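Local structure of eukaryotic translation initiation factor 2A (Schizosaccharomyces pombe, 3WJ9) at residues R38-S43 with L401-W406; A182-E187 with D216-K221. The protein probably directs methionyl-tRNAi to 40S ribosomal subunits in a codon-dependent manner during early translation of a small number of specific mRNAs. All coordinates share one frame; numbering follows the deposited sequence.

In the fold
Entering from the N terminus, the chain lays down strand 6-11, which pairs with strand 401-406 from the far end of the sequence, and then strand 37-42, the first strand of the next sheet. Contact 1 packs 38-43 against 401-406 and so closes a loop of 357 residues that takes in most of the beta-propeller, packing the blade built from both ends of the chain against the blade of strands 37-42 to 67-71. Contact 2 falls within that loop: strand 180-185 meets 216-221 after a short excursion through strands 193-199 and 206-212, joining two blades that follow one another in sequence. The centres of contact 1 and contact 2 are about 29 Å apart. The two do not touch and sit on opposite sides of the chain's centre.

Contact 1: residues R38-S43 with L401-W406; sequences RNACYS and LYQAFW
The rings of Tyr42 and Phe405 meet rim to rim, neither lying over the other's face, with their planes 85° apart. Two groups lie at the edge of the Phe405 ring and in its plane: Tyr42 CD2, 3.4 Å from Phe405 CD1, and Gln403 CD. Tyr42 CD2 is also 3.4 Å from the carbonyl oxygen of Trp406, which approaches the tyrosine ring obliquely. Phe405 CG sits between its backbone N and carbonyl carbon (chi1 38°), which sets the far end of the ring, CZ, beside Ala40, 4.1 Å from Ala40 CB and 3.7 Å from Ala40 O, the oxygen lying oblique to the ring. Gln403 NE2 lies 3.4 Å from Ala40 CB, and its amide plane is 89° from that of Asn39. Gln403 OE1 accepts a hydrogen bond from Arg10 NH2, and Tyr42 OH is hydrogen-bonded to Gln6 OE1, both on strand 6-11. Strands 38-42 and 401-406 run nearly parallel, their axes 8.1 Å apart, as neighbours in different sheets joined by side chains. Beside 38-42 in its own sheet runs 48-53, with Phe49 against Tyr42, and strand 76-81 of the following blade takes Cys41 on the far side; beside 401-406, strand 6-11 brings Ala8 against Phe405.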
ATOM      1  N   ARG A  38      -9.853  16.856   0.589  1.00 49.83           N
ATOM      2  CA  ARG A  38      -8.413  16.976   0.390  1.00 40.19           C
ATOM      3  C   ARG A  38      -7.742  15.609   0.346  1.00 43.25           C
ATOM      4  O   ARG A  38      -6.570  15.491  -0.013  1.00 54.61           O
ATOM      5  CB  ARG A  38      -7.786  17.822   1.498  1.00 60.24           C
ATOM      6  CG  ARG A  38      -7.990  17.254   2.890  1.00 62.05           C
ATOM      7  CD  ARG A  38      -7.183  18.020   3.919  1.00 67.59           C
ATOM      8  NE  ARG A  38      -7.643  19.396   4.076  1.00 79.27           N
ATOM      9  CZ  ARG A  38      -6.987  20.328   4.759  1.00 71.20           C
ATOM     10  NH1 ARG A  38      -5.834  20.035   5.348  1.00 55.76           N
ATOM     11  NH2 ARG A  38      -7.478  21.555   4.848  1.00 70.10           N
ATOM     12  N   ASN A  39      -8.493  14.579   0.717  1.00 45.15           N
ATOM     13  CA  ASN A  39      -7.977  13.218   0.753  1.00 45.38           C
ATOM     14  C   ASN A  39      -9.125  12.215   0.782  1.00 38.79           C
ATOM     15  O   ASN A  39     -10.256  12.578   1.109  1.00 37.84           O
ATOM     16  CB  ASN A  39      -7.069  13.027   1.968  1.00 40.17           C
ATOM     17  CG  ASN A  39      -6.202  11.790   1.859  1.00 39.09           C
ATOM     18  OD1 ASN A  39      -5.991  11.262   0.768  1.00 52.30           O
ATOM     19  ND2 ASN A  39      -5.690  11.324   2.991  1.00 41.26           N
ATOM     20  N   ALA A  40      -8.839  10.963   0.433  1.00 51.11           N
ATOM     21  CA  ALA A  40      -9.856   9.913   0.429  1.00 26.91           C
ATOM     22  C   ALA A  40      -9.232   8.517   0.393  1.00 36.54           C
ATOM     23  O   ALA A  40      -8.105   8.350  -0.073  1.00 52.63           O
ATOM     24  CB  ALA A  40     -10.800  10.095  -0.750  1.00 42.17           C
ATOM     25  N   CYS A  41      -9.972   7.519   0.878  1.00 38.95           N
ATOM     26  CA  CYS A  41      -9.502   6.130   0.862  1.00 36.53           C
ATOM     27  C   CYS A  41     -10.606   5.108   1.157  1.00 30.81           C
ATOM     28  O   CYS A  41     -11.654   5.446   1.712  1.00 30.39           O
ATOM     29  CB  CYS A  41      -8.363   5.944   1.869  1.00 36.92           C
ATOM     30  SG  CYS A  41      -8.825   6.175   3.604  1.00 48.33           S
ATOM     31  N   TYR A  42     -10.355   3.856   0.773  1.00 38.62           N
ATOM     32  CA  TYR A  42     -11.242   2.738   1.086  1.00 37.86           C
ATOM     33  C   TYR A  42     -10.663   1.888   2.214  1.00 37.94           C
ATOM     34  O   TYR A  42      -9.445   1.834   2.397  1.00 42.37           O
ATOM     35  CB  TYR A  42     -11.463   1.844  -0.143  1.00 45.64           C
ATOM     36  CG  TYR A  42     -12.500   2.328  -1.135  1.00 47.77           C
ATOM     37  CD1 TYR A  42     -13.854   2.322  -0.824  1.00 46.54           C
ATOM     38  CD2 TYR A  42     -12.125   2.751  -2.401  1.00 47.93           C
ATOM     39  CE1 TYR A  42     -14.801   2.753  -1.740  1.00 45.93           C
ATOM     40  CE2 TYR A  42     -13.061   3.182  -3.323  1.00 41.87           C
ATOM     41  CZ  TYR A  42     -14.398   3.181  -2.987  1.00 48.33           C
ATOM     42  OH  TYR A  42     -15.332   3.608  -3.903  1.00 61.93           O
ATOM     43  N   SER A  43     -11.536   1.223   2.963  1.00 35.33           N
ATOM     44  CA  SER A  43     -11.104   0.178   3.884  1.00 39.60           C
ATOM     45  C   SER A  43     -10.655  -1.023   3.055  1.00 42.74           C
ATOM     46  O   SER A  43     -11.177  -1.239   1.963  1.00 46.69           O
ATOM     47  CB  SER A  43     -12.228  -0.199   4.856  1.00 38.00           C
ATOM     48  OG  SER A  43     -13.389  -0.624   4.167  1.00 53.15           O
ATOM     49  N   LEU A 401      -7.492  16.401 -11.394  1.00 47.24           N
ATOM     50  CA  LEU A 401      -7.876  15.178 -10.698  1.00 41.59           C
ATOM     51  C   LEU A 401      -6.783  14.766  -9.718  1.00 45.44           C
ATOM     52  O   LEU A 401      -5.594  14.862 -10.024  1.00 50.26           O
ATOM     53  CB  LEU A 401      -8.144  14.050 -11.694  1.00 31.69           C
ATOM     54  CG  LEU A 401      -8.438  12.671 -11.099  1.00 33.85           C
ATOM     55  CD1 LEU A 401      -9.793  12.653 -10.405  1.00 34.10           C
ATOM     56  CD2 LEU A 401      -8.355  11.589 -12.161  1.00 26.47           C
ATOM     57  N   TYR A 402      -7.189  14.304  -8.540  1.00 43.42           N
ATOM     58  CA  TYR A 402      -6.233  13.990  -7.487  1.00 35.86           C
ATOM     59  C   TYR A 402      -6.035  12.486  -7.296  1.00 41.24           C
ATOM     60  O   TYR A 402      -4.906  12.005  -7.284  1.00 39.71           O
ATOM     61  CB  TYR A 402      -6.669  14.652  -6.180  1.00 47.43           C
ATOM     62  CG  TYR A 402      -6.631  16.161  -6.261  1.00 51.71           C
ATOM     63  CD1 TYR A 402      -5.580  16.806  -6.900  1.00 49.62           C
ATOM     64  CD2 TYR A 402      -7.635  16.940  -5.704  1.00 58.64           C
ATOM     65  CE1 TYR A 402      -5.526  18.181  -6.980  1.00 56.72           C
ATOM     66  CE2 TYR A 402      -7.585  18.324  -5.777  1.00 70.53           C
ATOM     67  CZ  TYR A 402      -6.530  18.937  -6.421  1.00 66.42           C
ATOM     68  OH  TYR A 402      -6.470  20.309  -6.506  1.00 77.88           O
ATOM     69  N   GLN A 403      -7.126  11.743  -7.143  1.00 42.22           N
ATOM     70  CA  GLN A 403      -7.035  10.291  -7.045  1.00 44.88           C
ATOM     71  C   GLN A 403      -8.283   9.607  -7.592  1.00 34.64           C
ATOM     72  O   GLN A 403      -9.359  10.204  -7.681  1.00 39.87           O
ATOM     73  CB  GLN A 403      -6.805   9.849  -5.598  1.00 47.84           C
ATOM     74  CG  GLN A 403      -7.710  10.519  -4.559  1.00 51.02           C
ATOM     75  CD  GLN A 403      -7.079  10.578  -3.176  1.00 39.25           C
ATOM     76  OE1 GLN A 403      -6.040  11.209  -2.967  1.00 65.16           O
ATOM     77  NE2 GLN A 403      -7.715   9.920  -2.219  1.00 65.45           N
ATOM     78  N   ALA A 404      -8.112   8.344  -7.958  1.00 40.17           N
ATOM     79  CA  ALA A 404      -9.179   7.519  -8.504  1.00 38.79           C
ATOM     80  C   ALA A 404      -8.799   6.056  -8.320  1.00 46.23           C
ATOM     81  O   ALA A 404      -7.767   5.616  -8.819  1.00 53.56           O
ATOM     82  CB  ALA A 404      -9.409   7.837  -9.975  1.00 29.55           C
ATOM     83  N   PHE A 405      -9.627   5.303  -7.603  1.00 38.54           N
ATOM     84  CA  PHE A 405      -9.266   3.935  -7.243  1.00 29.65           C
ATOM     85  C   PHE A 405     -10.480   3.030  -7.077  1.00 29.03           C
ATOM     86  O   PHE A 405     -11.553   3.478  -6.677  1.00 34.21           O
ATOM     87  CB  PHE A 405      -8.438   3.934  -5.953  1.00 34.75           C
ATOM     88  CG  PHE A 405      -8.898   4.943  -4.935  1.00 35.22           C
ATOM     89  CD1 PHE A 405      -9.976   4.674  -4.110  1.00 34.28           C
ATOM     90  CD2 PHE A 405      -8.243   6.157  -4.794  1.00 42.01           C
ATOM     91  CE1 PHE A 405     -10.403   5.599  -3.173  1.00 24.67           C
ATOM     92  CE2 PHE A 405      -8.662   7.085  -3.859  1.00 41.12           C
ATOM     93  CZ  PHE A 405      -9.744   6.806  -3.047  1.00 31.69           C
ATOM     94  N   TRP A 406     -10.291   1.749  -7.387  1.00 31.12           N
ATOM     95  CA  TRP A 406     -11.333   0.739  -7.230  1.00 35.20           C
ATOM     96  C   TRP A 406     -11.743   0.549  -5.776  1.00 33.06           C
ATOM     97  O   TRP A 406     -10.937   0.743  -4.864  1.00 36.77           O
ATOM     98  CB  TRP A 406     -10.860  -0.605  -7.787  1.00 31.94           C
ATOM     99  CG  TRP A 406     -10.666  -0.641  -9.264  1.00 42.99           C
ATOM    100  CD1 TRP A 406      -9.484  -0.745  -9.934  1.00 41.54           C
ATOM    101  CD2 TRP A 406     -11.690  -0.595 -10.262  1.00 44.21           C
ATOM    102  NE1 TRP A 406      -9.706  -0.760 -11.288  1.00 34.86           N
ATOM    103  CE2 TRP A 406     -11.054  -0.667 -11.517  1.00 39.87           C
ATOM    104  CE3 TRP A 406     -13.084  -0.494 -10.217  1.00 43.44           C
ATOM    105  CZ2 TRP A 406     -11.764  -0.642 -12.715  1.00 41.44           C
ATOM    106  CZ3 TRP A 406     -13.785  -0.469 -11.407  1.00 37.73           C
ATOM    107  CH2 TRP A 406     -13.125  -0.543 -12.638  1.00 41.99           C
TER

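Contact 2: residues A182-E187 with D216-K221; sequences AVFIPE and DKVQFK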
ATOM      1  N   ALA A 182       9.089  -8.491  11.385  1.00 59.17           N
ATOM      2  CA  ALA A 182      10.387  -8.341  10.734  1.00 52.68           C
ATOM      3  C   ALA A 182      10.926  -6.941  11.013  1.00 56.52           C
ATOM      4  O   ALA A 182      10.209  -5.955  10.839  1.00 62.12           O
ATOM      5  CB  ALA A 182      10.270  -8.581   9.246  1.00 57.43           C
ATOM      6  N   VAL A 183      12.180  -6.855  11.454  1.00 61.68           N
ATOM      7  CA  VAL A 183      12.748  -5.595  11.942  1.00 67.34           C
ATOM      8  C   VAL A 183      14.127  -5.313  11.318  1.00 60.92           C
ATOM      9  O   VAL A 183      14.777  -6.226  10.809  1.00 62.56           O
ATOM     10  CB  VAL A 183      12.861  -5.613  13.490  1.00 78.28           C
ATOM     11  CG1 VAL A 183      13.052  -4.217  14.038  1.00 77.85           C
ATOM     12  CG2 VAL A 183      11.620  -6.240  14.115  1.00 95.64           C
ATOM     13  N   PHE A 184      14.568  -4.055  11.352  1.00 61.22           N
ATOM     14  CA  PHE A 184      15.846  -3.662  10.749  1.00 69.04           C
ATOM     15  C   PHE A 184      16.646  -2.678  11.610  1.00 83.15           C
ATOM     16  O   PHE A 184      16.081  -1.796  12.255  1.00 73.71           O
ATOM     17  CB  PHE A 184      15.603  -3.055   9.364  1.00 81.07           C
ATOM     18  CG  PHE A 184      16.849  -2.538   8.696  1.00 82.49           C
ATOM     19  CD1 PHE A 184      17.732  -3.409   8.084  1.00 78.58           C
ATOM     20  CD2 PHE A 184      17.125  -1.183   8.668  1.00 85.21           C
ATOM     21  CE1 PHE A 184      18.874  -2.941   7.465  1.00 81.98           C
ATOM     22  CE2 PHE A 184      18.267  -0.709   8.050  1.00 88.60           C
ATOM     23  CZ  PHE A 184      19.141  -1.588   7.448  1.00 91.06           C
ATOM     24  N   ILE A 185      17.969  -2.832  11.598  1.00 90.92           N
ATOM     25  CA  ILE A 185      18.877  -1.986  12.374  1.00 83.93           C
ATOM     26  C   ILE A 185      19.878  -1.283  11.459  1.00 84.46           C
ATOM     27  O   ILE A 185      20.639  -1.942  10.760  1.00 71.47           O
ATOM     28  CB  ILE A 185      19.652  -2.809  13.434  1.00 75.28           C
ATOM     29  CG1 ILE A 185      18.688  -3.588  14.333  1.00 77.63           C
ATOM     30  CG2 ILE A 185      20.581  -1.916  14.249  1.00 68.89           C
ATOM     31  CD1 ILE A 185      18.473  -5.026  13.903  1.00 68.48           C
ATOM     32  N   PRO A 186      19.889   0.061  11.470  1.00 96.46           N
ATOM     33  CA  PRO A 186      20.733   0.823  10.543  1.00 99.02           C
ATOM     34  C   PRO A 186      22.214   0.732  10.900  1.00 94.27           C
ATOM     35  O   PRO A 186      22.553   0.454  12.049  1.00 88.59           O
ATOM     36  CB  PRO A 186      20.217   2.253  10.705  1.00 93.20           C
ATOM     37  CG  PRO A 186      19.749   2.308  12.112  1.00102.54           C
ATOM     38  CD  PRO A 186      19.189   0.940  12.421  1.00101.97           C
ATOM     39  N   GLU A 187      23.077   0.970   9.915  1.00 86.16           N
ATOM     40  CA  GLU A 187      24.523   0.841  10.086  1.00 73.71           C
ATOM     41  C   GLU A 187      25.097   1.857  11.067  1.00 87.19           C
ATOM     42  O   GLU A 187      24.811   3.050  10.977  1.00 88.60           O
ATOM     43  CB  GLU A 187      25.230   0.987   8.734  1.00 71.24           C
ATOM     44  CG  GLU A 187      26.744   1.114   8.835  1.00 77.84           C
ATOM     45  CD  GLU A 187      27.357   1.815   7.637  1.00 79.72           C
ATOM     46  OE1 GLU A 187      27.697   1.132   6.648  1.00 79.95           O
ATOM     47  OE2 GLU A 187      27.493   3.055   7.685  1.00 79.50           O
ATOM     48  N   ASP A 216      22.266   1.562   4.885  1.00 95.12           N
ATOM     49  CA  ASP A 216      21.687   2.600   5.724  1.00 74.15           C
ATOM     50  C   ASP A 216      20.174   2.445   5.762  1.00 84.34           C
ATOM     51  O   ASP A 216      19.519   2.819   6.734  1.00 92.11           O
ATOM     52  CB  ASP A 216      22.066   3.987   5.202  1.00 82.49           C
ATOM     53  CG  ASP A 216      23.497   4.050   4.703  1.00 86.84           C
ATOM     54  OD1 ASP A 216      24.390   3.489   5.373  1.00100.94           O
ATOM     55  OD2 ASP A 216      23.727   4.656   3.636  1.00 79.31           O
ATOM     56  N   LYS A 217      19.629   1.881   4.688  1.00 67.44           N
ATOM     57  CA  LYS A 217      18.188   1.726   4.535  1.00 43.33           C
ATOM     58  C   LYS A 217      17.801   0.276   4.278  1.00 60.38           C
ATOM     59  O   LYS A 217      18.659  -0.605   4.207  1.00 66.22           O
ATOM     60  CB  LYS A 217      17.676   2.601   3.389  1.00 79.09           C
ATOM     61  CG  LYS A 217      18.043   4.070   3.499  1.00 78.84           C
ATOM     62  CD  LYS A 217      17.491   4.691   4.768  1.00 59.83           C
ATOM     63  CE  LYS A 217      17.539   6.209   4.695  1.00 59.61           C
ATOM     64  NZ  LYS A 217      18.902   6.715   4.371  1.00 55.40           N
ATOM     65  N   VAL A 218      16.501   0.039   4.126  1.00 61.85           N
ATOM     66  CA  VAL A 218      15.985  -1.297   3.859  1.00 65.45           C
ATOM     67  C   VAL A 218      14.566  -1.209   3.293  1.00 65.21           C
ATOM     68  O   VAL A 218      13.940  -0.149   3.332  1.00 65.58           O
ATOM     69  CB  VAL A 218      15.988  -2.167   5.138  1.00 64.54           C
ATOM     70  CG1 VAL A 218      14.730  -1.920   5.954  1.00 64.21           C
ATOM     71  CG2 VAL A 218      16.126  -3.642   4.790  1.00 62.41           C
ATOM     72  N   GLN A 219      14.066  -2.320   2.758  1.00 53.67           N
ATOM     73  CA  GLN A 219      12.686  -2.397   2.293  1.00 38.35           C
ATOM     74  C   GLN A 219      12.148  -3.815   2.464  1.00 53.21           C
ATOM     75  O   GLN A 219      12.718  -4.771   1.940  1.00 63.63           O
ATOM     76  CB  GLN A 219      12.582  -1.954   0.831  1.00 55.34           C
ATOM     77  CG  GLN A 219      11.162  -1.742   0.341  1.00 56.89           C
ATOM     78  CD  GLN A 219      11.105  -0.885  -0.909  1.00 59.50           C
ATOM     79  OE1 GLN A 219      12.124  -0.371  -1.367  1.00 58.07           O
ATOM     80  NE2 GLN A 219       9.909  -0.720  -1.463  1.00 50.91           N
ATOM     81  N   PHE A 220      11.052  -3.946   3.206  1.00 55.27           N
ATOM     82  CA  PHE A 220      10.455  -5.251   3.473  1.00 49.50           C
ATOM     83  C   PHE A 220       9.267  -5.530   2.562  1.00 56.56           C
ATOM     84  O   PHE A 220       8.525  -4.617   2.200  1.00 52.57           O
ATOM     85  CB  PHE A 220      10.018  -5.352   4.935  1.00 65.90           C
ATOM     86  CG  PHE A 220      11.133  -5.698   5.878  1.00 67.92           C
ATOM     87  CD1 PHE A 220      11.773  -6.921   5.794  1.00 62.68           C
ATOM     88  CD2 PHE A 220      11.538  -4.803   6.851  1.00 54.68           C
ATOM     89  CE1 PHE A 220      12.796  -7.246   6.657  1.00 63.29           C
ATOM     90  CE2 PHE A 220      12.563  -5.121   7.720  1.00 54.60           C
ATOM     91  CZ  PHE A 220      13.193  -6.345   7.624  1.00 61.38           C
ATOM     92  N   LYS A 221       9.084  -6.796   2.203  1.00 43.06           N
ATOM     93  CA  LYS A 221       7.980  -7.184   1.331  1.00 40.98           C
ATOM     94  C   LYS A 221       7.462  -8.585   1.640  1.00 52.15           C
ATOM     95  O   LYS A 221       7.800  -9.545   0.948  1.00 54.53           O
ATOM     96  CB  LYS A 221       8.408  -7.102  -0.136  1.00 49.33           C
ATOM     97  CG  LYS A 221       7.441  -6.343  -1.026  1.00 51.76           C
ATOM     98  CD  LYS A 221       8.008  -4.990  -1.422  1.00 46.94           C
ATOM     99  CE  LYS A 221       7.001  -4.176  -2.212  1.00 45.75           C
ATOM    100  NZ  LYS A 221       7.573  -2.879  -2.663  1.00 46.27           N
TER
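Two successive blades of the beta-propeller meet here, and Phe184 and Phe220 pack between them. Val218 sits over one face of Phe184, its CB 3.6 Å from the ring centroid and 8° off the normal, a CH-pi contact. The two valine methyls divide over the ring: CG1 comes within 3.5 Å of Phe184 CG, while CG2 lies toward CD1 and CE1. Phe184 reaches this position with CG anti to the backbone N (chi1 176°), and its CZ extends to 3.4 Å from Lys217 O. Residues 182-185 lie on the second strand of a four-stranded blade and run on into a loop, whereas 216-221 leads into the first strand, 220-222, of the following three-stranded sheet; the two run roughly antiparallel, 168° apart. Phe220 reaches back from the following blade: Ala182 CB lies over its face, offset toward the rim, 4.0 Å from the centroid, and Val183 O meets its edge 3.6 Å from CZ. With Phe184 cut back to an alanine, Val218 is likely to lose the ring face it packs on, leaving a gap next to Phe220. Glu187 OE2 and Asp216 OD1 lie 3.9 Å apart, like charges whose closeness is probably unfavourable but eased by their exposure to solvent.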